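Local structure of pectate lyase 1 (Juniperus ashei, 1PXZ) at residues A[200-214]-A[228-240]. The protein acts as a weak calcium-dependent pectate lyase that cleaves pectate by elimination, and is the major allergen of cedar pollen. Sequence-based numbering, arbitrary orientation.
Sequences LLGHDDTYDDDKSMK and QRMPRARYGLVHV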
# COMPACT_ATOMS: atom_id res chain seq x y z
N LEU A 200 5.93 5.72 -2.33
CA LEU A 200 7.27 6.01 -1.84
C LEU A 200 7.64 4.92 -0.83
O LEU A 200 6.99 4.82 0.21
CB LEU A 200 7.33 7.38 -1.19
CG LEU A 200 8.63 8.17 -1.29
CD1 LEU A 200 9.16 8.16 -2.72
CD2 LEU A 200 8.42 9.59 -0.80
N LEU A 201 8.64 4.11 -1.14
CA LEU A 201 9.10 3.11 -0.17
C LEU A 201 10.53 3.51 0.25
O LEU A 201 11.50 3.21 -0.45
CB LEU A 201 9.06 1.71 -0.75
CG LEU A 201 7.78 1.24 -1.44
CD1 LEU A 201 7.95 -0.14 -2.08
CD2 LEU A 201 6.62 1.19 -0.45
N GLY A 202 10.68 4.21 1.37
CA GLY A 202 11.94 4.78 1.83
C GLY A 202 11.99 6.26 1.45
O GLY A 202 11.93 6.59 0.26
N HIS A 203 12.09 7.16 2.42
CA HIS A 203 11.91 8.58 2.27
C HIS A 203 13.16 9.40 2.02
O HIS A 203 13.10 10.38 1.26
CB HIS A 203 11.28 9.17 3.56
CG HIS A 203 10.30 10.25 3.24
ND1 HIS A 203 8.94 10.04 3.20
CD2 HIS A 203 10.48 11.56 2.93
CE1 HIS A 203 8.32 11.16 2.88
NE2 HIS A 203 9.23 12.11 2.72
N ASP A 204 14.30 9.10 2.64
CA ASP A 204 15.45 9.96 2.31
C ASP A 204 16.68 9.14 1.94
O ASP A 204 16.79 7.96 2.31
CB ASP A 204 15.77 10.93 3.45
CG ASP A 204 15.28 10.50 4.81
OD1 ASP A 204 15.47 9.32 5.18
OD2 ASP A 204 14.70 11.35 5.53
N ASP A 205 17.60 9.77 1.21
CA ASP A 205 18.87 9.16 0.82
C ASP A 205 19.82 9.14 2.02
O ASP A 205 20.89 8.55 1.98
CB ASP A 205 19.54 9.87 -0.35
CG ASP A 205 19.68 11.37 -0.19
OD1 ASP A 205 19.99 11.83 0.93
OD2 ASP A 205 19.48 12.08 -1.20
N THR A 206 19.37 9.80 3.08
CA THR A 206 20.09 9.85 4.34
C THR A 206 19.80 8.63 5.20
O THR A 206 20.69 8.11 5.90
CB THR A 206 19.70 11.15 5.07
OG1 THR A 206 18.63 10.91 5.97
CG2 THR A 206 19.20 12.16 4.04
N TYR A 207 18.56 8.13 5.18
CA TYR A 207 18.20 7.06 6.10
C TYR A 207 18.56 5.66 5.63
O TYR A 207 17.70 4.90 5.16
CB TYR A 207 16.68 7.11 6.38
CG TYR A 207 16.33 6.35 7.65
CD1 TYR A 207 16.53 6.94 8.89
CD2 TYR A 207 15.81 5.07 7.58
CE1 TYR A 207 16.21 6.24 10.05
CE2 TYR A 207 15.50 4.37 8.74
CZ TYR A 207 15.70 4.96 9.96
OH TYR A 207 15.39 4.27 11.11
N ASP A 208 19.83 5.28 5.76
CA ASP A 208 20.23 3.95 5.30
C ASP A 208 19.69 2.84 6.19
O ASP A 208 19.86 1.64 5.95
CB ASP A 208 21.75 3.89 5.18
CG ASP A 208 22.39 4.94 6.08
OD1 ASP A 208 22.17 6.15 5.83
OD2 ASP A 208 23.09 4.54 7.04
N ASP A 209 19.00 3.18 7.28
CA ASP A 209 18.45 2.05 8.06
C ASP A 209 17.27 1.40 7.34
O ASP A 209 16.77 0.34 7.70
CB ASP A 209 18.11 2.51 9.48
CG ASP A 209 19.36 2.51 10.36
OD1 ASP A 209 20.41 2.03 9.89
OD2 ASP A 209 19.27 2.98 11.51
N ASP A 210 16.81 2.02 6.25
CA ASP A 210 15.83 1.39 5.39
C ASP A 210 16.43 0.22 4.62
O ASP A 210 15.70 -0.46 3.89
CB ASP A 210 15.25 2.42 4.41
CG ASP A 210 14.23 3.31 5.11
OD1 ASP A 210 13.66 2.85 6.13
OD2 ASP A 210 14.04 4.44 4.60
N LYS A 211 17.73 -0.05 4.76
CA LYS A 211 18.30 -1.23 4.11
C LYS A 211 17.62 -2.53 4.52
O LYS A 211 17.67 -3.49 3.74
CB LYS A 211 19.82 -1.33 4.36
CG LYS A 211 20.58 -0.36 3.46
CD LYS A 211 22.08 -0.46 3.65
CE LYS A 211 22.75 0.90 3.53
NZ LYS A 211 23.98 0.84 2.70
N SER A 212 16.97 -2.60 5.67
CA SER A 212 16.26 -3.79 6.11
C SER A 212 14.80 -3.82 5.65
O SER A 212 14.09 -4.78 5.96
CB SER A 212 16.28 -3.91 7.64
OG SER A 212 15.87 -2.67 8.21
N MET A 213 14.35 -2.78 4.95
CA MET A 213 12.94 -2.79 4.54
C MET A 213 12.66 -3.87 3.51
O MET A 213 13.41 -3.98 2.53
CB MET A 213 12.59 -1.42 3.98
CG MET A 213 11.21 -1.30 3.34
SD MET A 213 11.00 0.37 2.66
CE MET A 213 12.24 0.36 1.36
N LYS A 214 11.61 -4.66 3.73
CA LYS A 214 11.17 -5.65 2.76
C LYS A 214 9.69 -5.44 2.45
O LYS A 214 8.91 -5.44 3.41
CB LYS A 214 11.41 -7.07 3.28
CG LYS A 214 12.89 -7.33 3.59
CD LYS A 214 13.03 -8.76 4.13
CE LYS A 214 14.45 -9.28 3.97
NZ LYS A 214 15.43 -8.40 4.66
N GLN A 228 3.72 8.38 -11.65
CA GLN A 228 5.02 7.70 -11.48
C GLN A 228 5.17 7.17 -10.07
O GLN A 228 4.20 7.24 -9.28
CB GLN A 228 6.11 8.71 -11.84
CG GLN A 228 6.25 9.84 -10.83
CD GLN A 228 5.57 11.12 -11.25
OE1 GLN A 228 5.58 12.13 -10.53
NE2 GLN A 228 4.96 11.17 -12.42
N ARG A 229 6.32 6.63 -9.69
CA ARG A 229 6.56 6.06 -8.37
C ARG A 229 5.69 4.85 -8.08
O ARG A 229 4.87 4.82 -7.16
CB ARG A 229 6.29 7.09 -7.27
CG ARG A 229 7.18 8.33 -7.39
CD ARG A 229 6.97 9.22 -6.17
NE ARG A 229 7.87 10.37 -6.17
CZ ARG A 229 7.96 11.20 -5.13
NH1 ARG A 229 7.20 10.98 -4.07
NH2 ARG A 229 8.81 12.21 -5.21
N MET A 230 5.86 3.80 -8.88
CA MET A 230 4.98 2.64 -8.74
C MET A 230 5.73 1.32 -8.66
O MET A 230 5.51 0.42 -9.47
CB MET A 230 3.99 2.58 -9.92
CG MET A 230 3.06 3.81 -9.89
SD MET A 230 1.96 3.81 -11.31
CE MET A 230 2.83 4.88 -12.44
N PRO A 231 6.62 1.13 -7.70
CA PRO A 231 7.00 2.10 -6.68
C PRO A 231 8.22 2.92 -7.03
O PRO A 231 8.93 2.63 -7.98
CB PRO A 231 7.38 1.16 -5.51
CG PRO A 231 8.07 0.05 -6.23
CD PRO A 231 7.32 -0.16 -7.52
N ARG A 232 8.48 3.93 -6.20
CA ARG A 232 9.81 4.55 -6.10
C ARG A 232 10.40 4.04 -4.78
O ARG A 232 9.83 4.31 -3.72
CB ARG A 232 9.80 6.07 -6.14
CG ARG A 232 11.21 6.68 -6.18
CD ARG A 232 11.23 8.04 -5.51
NE ARG A 232 12.42 8.82 -5.83
CZ ARG A 232 13.61 8.64 -5.28
NH1 ARG A 232 13.81 7.70 -4.36
NH2 ARG A 232 14.65 9.39 -5.63
N ALA A 233 11.53 3.34 -4.85
CA ALA A 233 12.15 2.73 -3.68
C ALA A 233 13.54 3.27 -3.36
O ALA A 233 14.25 3.73 -4.25
CB ALA A 233 12.26 1.23 -3.96
N ARG A 234 13.96 3.20 -2.10
CA ARG A 234 15.31 3.51 -1.66
C ARG A 234 15.83 2.44 -0.69
O ARG A 234 15.05 2.01 0.16
CB ARG A 234 15.40 4.81 -0.88
CG ARG A 234 15.14 6.11 -1.60
CD ARG A 234 15.45 7.28 -0.66
NE ARG A 234 15.35 8.53 -1.40
CZ ARG A 234 14.24 9.21 -1.65
NH1 ARG A 234 13.06 8.79 -1.22
NH2 ARG A 234 14.32 10.35 -2.34
N TYR A 235 17.10 2.06 -0.79
CA TYR A 235 17.79 1.22 0.17
C TYR A 235 17.31 -0.21 0.33
O TYR A 235 18.11 -1.15 0.37
CB TYR A 235 17.68 1.87 1.57
CG TYR A 235 18.63 3.05 1.67
CD1 TYR A 235 19.98 2.80 1.48
CD2 TYR A 235 18.22 4.34 1.92
CE1 TYR A 235 20.91 3.81 1.54
CE2 TYR A 235 19.15 5.38 1.98
CZ TYR A 235 20.49 5.10 1.80
OH TYR A 235 21.45 6.09 1.86
N GLY A 236 16.01 -0.48 0.49
CA GLY A 236 15.64 -1.85 0.84
C GLY A 236 15.33 -2.75 -0.33
O GLY A 236 15.88 -2.65 -1.43
N LEU A 237 14.40 -3.68 -0.13
CA LEU A 237 14.07 -4.70 -1.12
C LEU A 237 12.59 -4.63 -1.47
O LEU A 237 11.77 -4.64 -0.54
CB LEU A 237 14.37 -6.07 -0.51
CG LEU A 237 13.89 -7.36 -1.17
CD1 LEU A 237 14.51 -7.51 -2.55
CD2 LEU A 237 14.26 -8.56 -0.30
N VAL A 238 12.27 -4.57 -2.76
CA VAL A 238 10.85 -4.60 -3.11
C VAL A 238 10.60 -5.67 -4.18
O VAL A 238 11.26 -5.62 -5.21
CB VAL A 238 10.33 -3.26 -3.68
CG1 VAL A 238 8.80 -3.33 -3.74
CG2 VAL A 238 10.79 -2.07 -2.86
N HIS A 239 9.67 -6.56 -3.91
CA HIS A 239 9.22 -7.54 -4.89
C HIS A 239 7.97 -7.02 -5.59
O HIS A 239 6.93 -6.87 -4.94
CB HIS A 239 8.98 -8.90 -4.22
CG HIS A 239 8.62 -10.01 -5.14
ND1 HIS A 239 7.75 -11.02 -4.82
CD2 HIS A 239 9.05 -10.24 -6.42
CE1 HIS A 239 7.64 -11.85 -5.85
NE2 HIS A 239 8.42 -11.40 -6.83
N VAL A 240 8.07 -6.73 -6.87
CA VAL A 240 6.94 -6.18 -7.64
C VAL A 240 6.39 -7.26 -8.55
O VAL A 240 7.00 -7.54 -9.58
CB VAL A 240 7.38 -4.95 -8.45
CG1 VAL A 240 6.19 -4.30 -9.18
CG2 VAL A 240 8.02 -3.89 -7.55
O HOH W 1 11.80 6.01 -2.57
O HOH W 2 18.96 -3.73 0.95
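Arg-234 and Tyr-235 grip the loop that follows strand 198-201, and they illustrate how adjacent coils of a parallel beta-helix are joined where strands give way to turns. The guanidinium of Arg-234 donates through NH1 to Gly-202 O (2.9 Å), which lies in its plane. His-203 O sits over one face of this group and Arg-232 NH1 over the other; part of the charge on the two neighbouring arginines is probably offset by the carbonyls and by a water joining Arg-232 NH1 to Gly-202 O. Arg-232 NH1 also hydrogen-bonds Ser-256 OG, in strand 253-256. Tyr-235 OH donates to Asp-205 O (2.5 Å) from above the carbonyl plane. With CG anti to its carbonyl carbon (chi1 -76°), the tyrosine sends its ring into the curve of the loop, where Asp-208 CA forms a CH-pi contact 3.6 Å from the ring centroid, almost on the normal. Lys-211 CG reaches ring atom CD1 of Tyr-235 obliquely.

Parallel ladders continue on both sides of this turn. Leu-201 N bonds Arg-232 O and Leu-201 O receives Arg-234 N, while Leu-237 N reaches Met-213 O (2.9 Å). Between the ladders, Leu-201 CD1 wedges against Val-238 CG2 (3.5 Å) and Pro-231 CB (3.7 Å), as part of the buried interior of the coil. Leu-200 faces the other way, its CD1 lying along Arg-232 CD and over a face of the guanidinium of Arg-229, the predicted active-site residue.

Strand 198-201 lies between strands 174-179 and 232-234; His-203 ND1 makes a weak hydrogen bond to Asp-177 OD2, a probable calcium ligand, and strand 237-241 runs between 214-218 and 260-264.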